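PDB 2PBE: aminoglycoside 6-adenylyltransferase from Bacillus subtilis, which transfers the nucleoside monophosphate of ATP or GTP to the O-6 position of streptomycin or streptidine, so mediating resistance to streptomycin. Local coordinates for residues 162-167 and 181-186; 232-237 and 241-246. All coordinates share one frame; numbering follows the deposited sequence.

Interaction 1: 162-167 and 181-186; sequences WMVSTY and IDHLNE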
loop_
_atom_site.group_PDB
_atom_site.type_symbol
_atom_site.label_atom_id
_atom_site.label_comp_id
_atom_site.label_asym_id
_atom_site.label_seq_id
_atom_site.Cartn_x
_atom_site.Cartn_y
_atom_site.Cartn_z
ATOM N N TRP A 162 14.370 -14.871 -2.487
ATOM C CA TRP A 162 15.631 -15.572 -2.354
ATOM C C TRP A 162 16.405 -15.741 -3.651
ATOM O O TRP A 162 17.639 -15.667 -3.642
ATOM C CB TRP A 162 15.397 -16.913 -1.673
ATOM C CG TRP A 162 14.863 -16.748 -0.293
ATOM C CD1 TRP A 162 13.549 -16.835 0.092
ATOM C CD2 TRP A 162 15.601 -16.401 0.878
ATOM N NE1 TRP A 162 13.424 -16.562 1.435
ATOM C CE2 TRP A 162 14.660 -16.291 1.948
ATOM C CE3 TRP A 162 16.968 -16.170 1.139
ATOM C CZ2 TRP A 162 15.034 -15.957 3.278
ATOM C CZ3 TRP A 162 17.361 -15.826 2.480
ATOM C CH2 TRP A 162 16.380 -15.726 3.530
HETATM N N MSE A 163 15.703 -15.954 -4.762
HETATM C CA MSE A 163 16.405 -16.122 -6.022
HETATM C C MSE A 163 17.132 -14.867 -6.446
HETATM O O MSE A 163 18.340 -14.901 -6.673
HETATM C CB MSE A 163 15.447 -16.558 -7.129
HETATM C CG MSE A 163 16.132 -16.842 -8.483
HETATM SE SE MSE A 163 17.502 -18.265 -8.455
HETATM C CE MSE A 163 16.430 -19.819 -8.944
ATOM N N VAL A 164 16.408 -13.763 -6.561
ATOM C CA VAL A 164 17.019 -12.529 -6.991
ATOM C C VAL A 164 18.065 -12.125 -5.962
ATOM O O VAL A 164 19.035 -11.414 -6.256
ATOM C CB VAL A 164 15.969 -11.443 -7.140
ATOM C CG1 VAL A 164 16.624 -10.113 -7.472
ATOM C CG2 VAL A 164 14.988 -11.850 -8.237
ATOM N N SER A 165 17.860 -12.606 -4.746
ATOM C CA SER A 165 18.771 -12.310 -3.665
ATOM C C SER A 165 20.189 -12.795 -3.983
ATOM O O SER A 165 21.176 -12.149 -3.600
ATOM C CB SER A 165 18.268 -12.978 -2.391
ATOM O OG SER A 165 19.075 -12.617 -1.308
ATOM N N THR A 166 20.296 -13.924 -4.687
ATOM C CA THR A 166 21.607 -14.472 -5.053
ATOM C C THR A 166 22.326 -13.585 -6.062
ATOM O O THR A 166 23.553 -13.647 -6.198
ATOM C CB THR A 166 21.522 -15.866 -5.679
ATOM O OG1 THR A 166 20.858 -15.777 -6.942
ATOM C CG2 THR A 166 20.793 -16.819 -4.767
ATOM N N TYR A 167 21.552 -12.792 -6.797
ATOM C CA TYR A 167 22.134 -11.892 -7.775
ATOM C C TYR A 167 22.888 -10.814 -7.013
ATOM O O TYR A 167 23.942 -10.370 -7.441
ATOM C CB TYR A 167 21.045 -11.273 -8.647
ATOM C CG TYR A 167 20.296 -12.233 -9.580
ATOM C CD1 TYR A 167 20.333 -13.650 -9.401
ATOM C CD2 TYR A 167 19.500 -11.715 -10.634
ATOM C CE1 TYR A 167 19.588 -14.527 -10.256
ATOM C CE2 TYR A 167 18.754 -12.586 -11.500
ATOM C CZ TYR A 167 18.807 -13.983 -11.299
ATOM O OH TYR A 167 18.073 -14.804 -12.116
ATOM N N ILE A 181 23.203 -3.395 -6.046
ATOM C CA ILE A 181 22.309 -2.339 -5.566
ATOM C C ILE A 181 20.992 -2.256 -6.340
ATOM O O ILE A 181 19.927 -2.063 -5.756
ATOM C CB ILE A 181 23.015 -0.962 -5.620
ATOM C CG1 ILE A 181 24.104 -0.911 -4.550
ATOM C CG2 ILE A 181 22.024 0.171 -5.374
ATOM C CD1 ILE A 181 25.035 0.284 -4.648
ATOM N N ASP A 182 21.057 -2.389 -7.655
ATOM C CA ASP A 182 19.837 -2.297 -8.448
ATOM C C ASP A 182 18.875 -3.447 -8.141
ATOM O O ASP A 182 17.663 -3.248 -8.088
ATOM C CB ASP A 182 20.177 -2.225 -9.945
ATOM C CG ASP A 182 20.786 -0.880 -10.345
ATOM O OD1 ASP A 182 21.685 -0.387 -9.628
ATOM O OD2 ASP A 182 20.379 -0.313 -11.375
ATOM N N HIS A 183 19.407 -4.644 -7.913
ATOM C CA HIS A 183 18.558 -5.782 -7.605
ATOM C C HIS A 183 18.009 -5.683 -6.182
ATOM O O HIS A 183 16.880 -6.096 -5.897
ATOM C CB HIS A 183 19.326 -7.090 -7.783
ATOM C CG HIS A 183 19.636 -7.410 -9.209
ATOM N ND1 HIS A 183 18.681 -7.363 -10.207
ATOM C CD2 HIS A 183 20.775 -7.834 -9.802
ATOM C CE1 HIS A 183 19.217 -7.751 -11.347
ATOM N NE2 HIS A 183 20.485 -8.042 -11.130
ATOM N N LEU A 184 18.815 -5.136 -5.282
ATOM C CA LEU A 184 18.373 -4.977 -3.913
ATOM C C LEU A 184 17.215 -3.971 -3.889
ATOM O O LEU A 184 16.130 -4.244 -3.363
ATOM C CB LEU A 184 19.511 -4.453 -3.042
ATOM C CG LEU A 184 19.108 -4.150 -1.596
ATOM C CD1 LEU A 184 18.779 -5.448 -0.875
ATOM C CD2 LEU A 184 20.219 -3.393 -0.884
ATOM N N ASN A 185 17.457 -2.806 -4.466
ATOM C CA ASN A 185 16.465 -1.758 -4.484
ATOM C C ASN A 185 15.241 -2.102 -5.299
ATOM O O ASN A 185 14.118 -1.787 -4.905
ATOM C CB ASN A 185 17.074 -0.472 -5.040
ATOM C CG ASN A 185 18.140 0.097 -4.138
ATOM O OD1 ASN A 185 19.021 0.825 -4.588
ATOM N ND2 ASN A 185 18.065 -0.224 -2.850
ATOM N N GLU A 186 15.436 -2.770 -6.426
ATOM C CA GLU A 186 14.307 -3.045 -7.289
ATOM C C GLU A 186 13.550 -4.331 -7.111
ATOM O O GLU A 186 12.417 -4.423 -7.564
ATOM C CB GLU A 186 14.739 -2.921 -8.753
ATOM C CG GLU A 186 15.335 -1.564 -9.101
ATOM C CD GLU A 186 15.594 -1.408 -10.584
ATOM O OE1 GLU A 186 16.238 -2.313 -11.164
ATOM O OE2 GLU A 186 15.161 -0.382 -11.166
#
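His183 and Tyr167 meet as a T-shaped pair, the tyrosine edge turned to the imidazole face. Their ring centres are 5.4 Å apart and their planes stand at 75°. The tyrosine reaches over with CD2, which sits above the imidazole toward its rim, 3.8 Å from His183 NE2. Tyr167 CB comes closer still, 3.6 Å from His183 CD2, so the root of the tyrosine side chain and one edge of its ring both bear on the histidine. Each residue carries its ring carbon CG beside the backbone N (chi1 -67° in Tyr167 and -70° in His183), which sends both rings into the groove between the two helices. Val164, one turn earlier, closes the inner side: its CG1, anti to the backbone N, lies 4.1 Å from His183 CB, and the two side chains cross at about a right angle. The valine is the buried side of the contact and also packs on Ile187 and Val188, farther along helix 177-204. Tyr167 and His183, by contrast, make the nearest atom contacts yet are both partly exposed and lie toward solvent. Here the imidazole has a second aromatic neighbour, Phe179, which it also meets edge to face. On the far side of helix 151-173, Ser165 points away from this contact and hydrogen-bonds Tyr249 OH. The contact joins consecutive antiparallel helices of the C-terminal helical domain near the turn that connects them. No hydrogen bond or salt bridge spans these two segments, and only 139 Å² is buried in all; their cohesion therefore rests on aromatic and aliphatic van der Waals contact, with a modest electrostatic share probably coming from tyrosine C-H groups directed at the imidazole pi face.

Interaction 2: 232-237 and 241-246; sequences TYSVNG and MWKSLF
Ser244 lays its CB and OG against the backbone of the loop at Thr232, with CB 3.4 Å from Thr232 O. Its OG, held beside the backbone N at chi1 -74°, faces the loop and meets Ser234 OG at 3.1 Å in a hydrogen bond that either hydroxyl could donate. Thr232 O lies 3.2 Å from the same Ser244 OG, a weak and unsettled alternative for its proton, and Glu240 O, one turn back in the helix, is another weak partner. Ser244 is buried and Ser234 partly exposed, and the pair of hydroxyls links loop to helix at the border of the interior. At the outer margin the lysine chain of Lys243 bends at chi3 (63°) and passes alongside Ser234, CE 3.9 Å from Ser234 OG, while its NZ makes a salt bridge with Glu240. Thr232 OG1 is held from elsewhere, by Leu229 O and Arg189. At the other end, Met241 N donates to Gly237 O over 3.0 Å, and Met241 CB and CG (the residue is selenomethionine) rest 3.5 Å from that oxygen. Gly237 has a positive phi, 138°, at which a CB would press on the preceding carbonyl. Gly237 is the N-cap of helix 238-263, and its carbonyl opens the i to i+4 bonding: a helix start over which the incoming loop folds back along the first turns.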
loop_
_atom_site.group_PDB
_atom_site.type_symbol
_atom_site.label_atom_id
_atom_site.label_comp_id
_atom_site.label_asym_id
_atom_site.label_seq_id
_atom_site.Cartn_x
_atom_site.Cartn_y
_atom_site.Cartn_z
ATOM N N THR A 232 17.063 -1.382 6.573
ATOM C CA THR A 232 17.534 -2.146 5.418
ATOM C C THR A 232 18.274 -1.217 4.480
ATOM O O THR A 232 18.748 -1.632 3.430
ATOM C CB THR A 232 16.401 -2.770 4.629
ATOM O OG1 THR A 232 15.689 -1.740 3.935
ATOM C CG2 THR A 232 15.475 -3.523 5.557
ATOM N N TYR A 233 18.338 0.053 4.837
ATOM C CA TYR A 233 19.046 1.028 4.028
ATOM C C TYR A 233 20.334 1.306 4.762
ATOM O O TYR A 233 20.317 1.471 5.969
ATOM C CB TYR A 233 18.211 2.299 3.933
ATOM C CG TYR A 233 17.027 2.148 3.019
ATOM C CD1 TYR A 233 17.183 2.286 1.628
ATOM C CD2 TYR A 233 15.736 1.852 3.530
ATOM C CE1 TYR A 233 16.081 2.139 0.743
ATOM C CE2 TYR A 233 14.614 1.698 2.653
ATOM C CZ TYR A 233 14.803 1.842 1.253
ATOM O OH TYR A 233 13.757 1.661 0.365
ATOM N N SER A 234 21.455 1.318 4.062
ATOM C CA SER A 234 22.726 1.624 4.718
ATOM C C SER A 234 23.595 2.389 3.725
ATOM O O SER A 234 23.477 2.209 2.504
ATOM C CB SER A 234 23.456 0.347 5.150
ATOM O OG SER A 234 22.619 -0.501 5.930
ATOM N N VAL A 235 24.471 3.234 4.262
ATOM C CA VAL A 235 25.396 4.045 3.457
ATOM C C VAL A 235 26.188 3.202 2.429
ATOM O O VAL A 235 26.215 1.982 2.528
ATOM C CB VAL A 235 26.372 4.819 4.392
ATOM C CG1 VAL A 235 25.583 5.705 5.349
ATOM C CG2 VAL A 235 27.231 3.844 5.168
ATOM N N ASN A 236 26.801 3.856 1.439
ATOM C CA ASN A 236 27.560 3.171 0.390
ATOM C C ASN A 236 28.743 2.380 0.934
ATOM O O ASN A 236 29.306 2.719 1.988
ATOM C CB ASN A 236 28.050 4.197 -0.636
ATOM C CG ASN A 236 29.167 5.068 -0.086
ATOM O OD1 ASN A 236 28.987 5.794 0.904
ATOM N ND2 ASN A 236 30.349 4.997 -0.727
ATOM N N GLY A 237 29.088 1.309 0.222
ATOM C CA GLY A 237 30.188 0.467 0.616
ATOM C C GLY A 237 29.839 -0.997 0.436
ATOM O O GLY A 237 28.701 -1.400 0.651
HETATM N N MSE A 241 26.613 -3.013 2.103
HETATM C CA MSE A 241 25.660 -3.696 1.253
HETATM C C MSE A 241 25.348 -5.085 1.778
HETATM O O MSE A 241 24.183 -5.486 1.781
HETATM C CB MSE A 241 26.203 -3.783 -0.168
HETATM C CG MSE A 241 25.823 -2.591 -1.027
HETATM SE SE MSE A 241 23.868 -2.401 -1.178
HETATM C CE MSE A 241 23.522 -3.738 -2.549
ATOM N N TRP A 242 26.371 -5.811 2.207
ATOM C CA TRP A 242 26.167 -7.148 2.744
ATOM C C TRP A 242 25.233 -7.023 3.937
ATOM O O TRP A 242 24.356 -7.862 4.147
ATOM C CB TRP A 242 27.494 -7.768 3.196
ATOM C CG TRP A 242 28.338 -8.361 2.099
ATOM C CD1 TRP A 242 29.526 -7.864 1.610
ATOM C CD2 TRP A 242 28.089 -9.571 1.384
ATOM N NE1 TRP A 242 30.033 -8.690 0.639
ATOM C CE2 TRP A 242 29.183 -9.750 0.467
ATOM C CE3 TRP A 242 27.055 -10.533 1.416
ATOM C CZ2 TRP A 242 29.273 -10.857 -0.414
ATOM C CZ3 TRP A 242 27.136 -11.649 0.537
ATOM C CH2 TRP A 242 28.253 -11.793 -0.374
ATOM N N LYS A 243 25.444 -5.960 4.713
ATOM C CA LYS A 243 24.640 -5.689 5.896
ATOM C C LYS A 243 23.181 -5.460 5.488
ATOM O O LYS A 243 22.276 -6.095 6.028
ATOM C CB LYS A 243 25.224 -4.469 6.622
ATOM C CG LYS A 243 24.569 -4.130 7.962
ATOM C CD LYS A 243 25.394 -3.134 8.788
ATOM C CE LYS A 243 25.562 -1.767 8.134
ATOM N NZ LYS A 243 26.255 -0.822 9.079
ATOM N N SER A 244 22.953 -4.578 4.528
ATOM C CA SER A 244 21.600 -4.305 4.062
ATOM C C SER A 244 20.916 -5.602 3.637
ATOM O O SER A 244 19.772 -5.844 3.989
ATOM C CB SER A 244 21.625 -3.346 2.873
ATOM O OG SER A 244 21.928 -2.024 3.281
ATOM N N LEU A 245 21.634 -6.430 2.880
ATOM C CA LEU A 245 21.099 -7.702 2.383
ATOM C C LEU A 245 20.762 -8.673 3.493
ATOM O O LEU A 245 19.685 -9.275 3.501
ATOM C CB LEU A 245 22.101 -8.362 1.431
ATOM C CG LEU A 245 21.627 -9.714 0.884
ATOM C CD1 LEU A 245 20.444 -9.523 -0.055
ATOM C CD2 LEU A 245 22.779 -10.379 0.159
ATOM N N PHE A 246 21.696 -8.855 4.418
ATOM C CA PHE A 246 21.435 -9.765 5.518
ATOM C C PHE A 246 20.278 -9.257 6.357
ATOM O O PHE A 246 19.528 -10.054 6.916
ATOM C CB PHE A 246 22.669 -9.955 6.390
ATOM C CG PHE A 246 23.810 -10.647 5.691
ATOM C CD1 PHE A 246 23.578 -11.608 4.680
ATOM C CD2 PHE A 246 25.131 -10.381 6.080
ATOM C CE1 PHE A 246 24.668 -12.297 4.065
ATOM C CE2 PHE A 246 26.231 -11.055 5.484
ATOM C CZ PHE A 246 25.997 -12.014 4.472
#

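In the fold
From the N terminus the chain lays down most of the mixed sheet before helices 151-173 and 177-204; one further strand, 207-209, joins the sheet after them. Interaction 1 closes the short hairpin between these two helices. Further on, after helix 223-230, interaction 2 closes a still shorter local loop, fastening 232-237 to the start of helix 238-263. The two follow in series, neither enclosing nor crossing the other, with centres about 12 Å apart. They touch directly: Met241 CE lies 3.5 Å from Ile181 CG1, and Leu245 packs on Ser165. Helix 238-263 thus lies against both arms of the hairpin, joining the two contacts within one helical bundle.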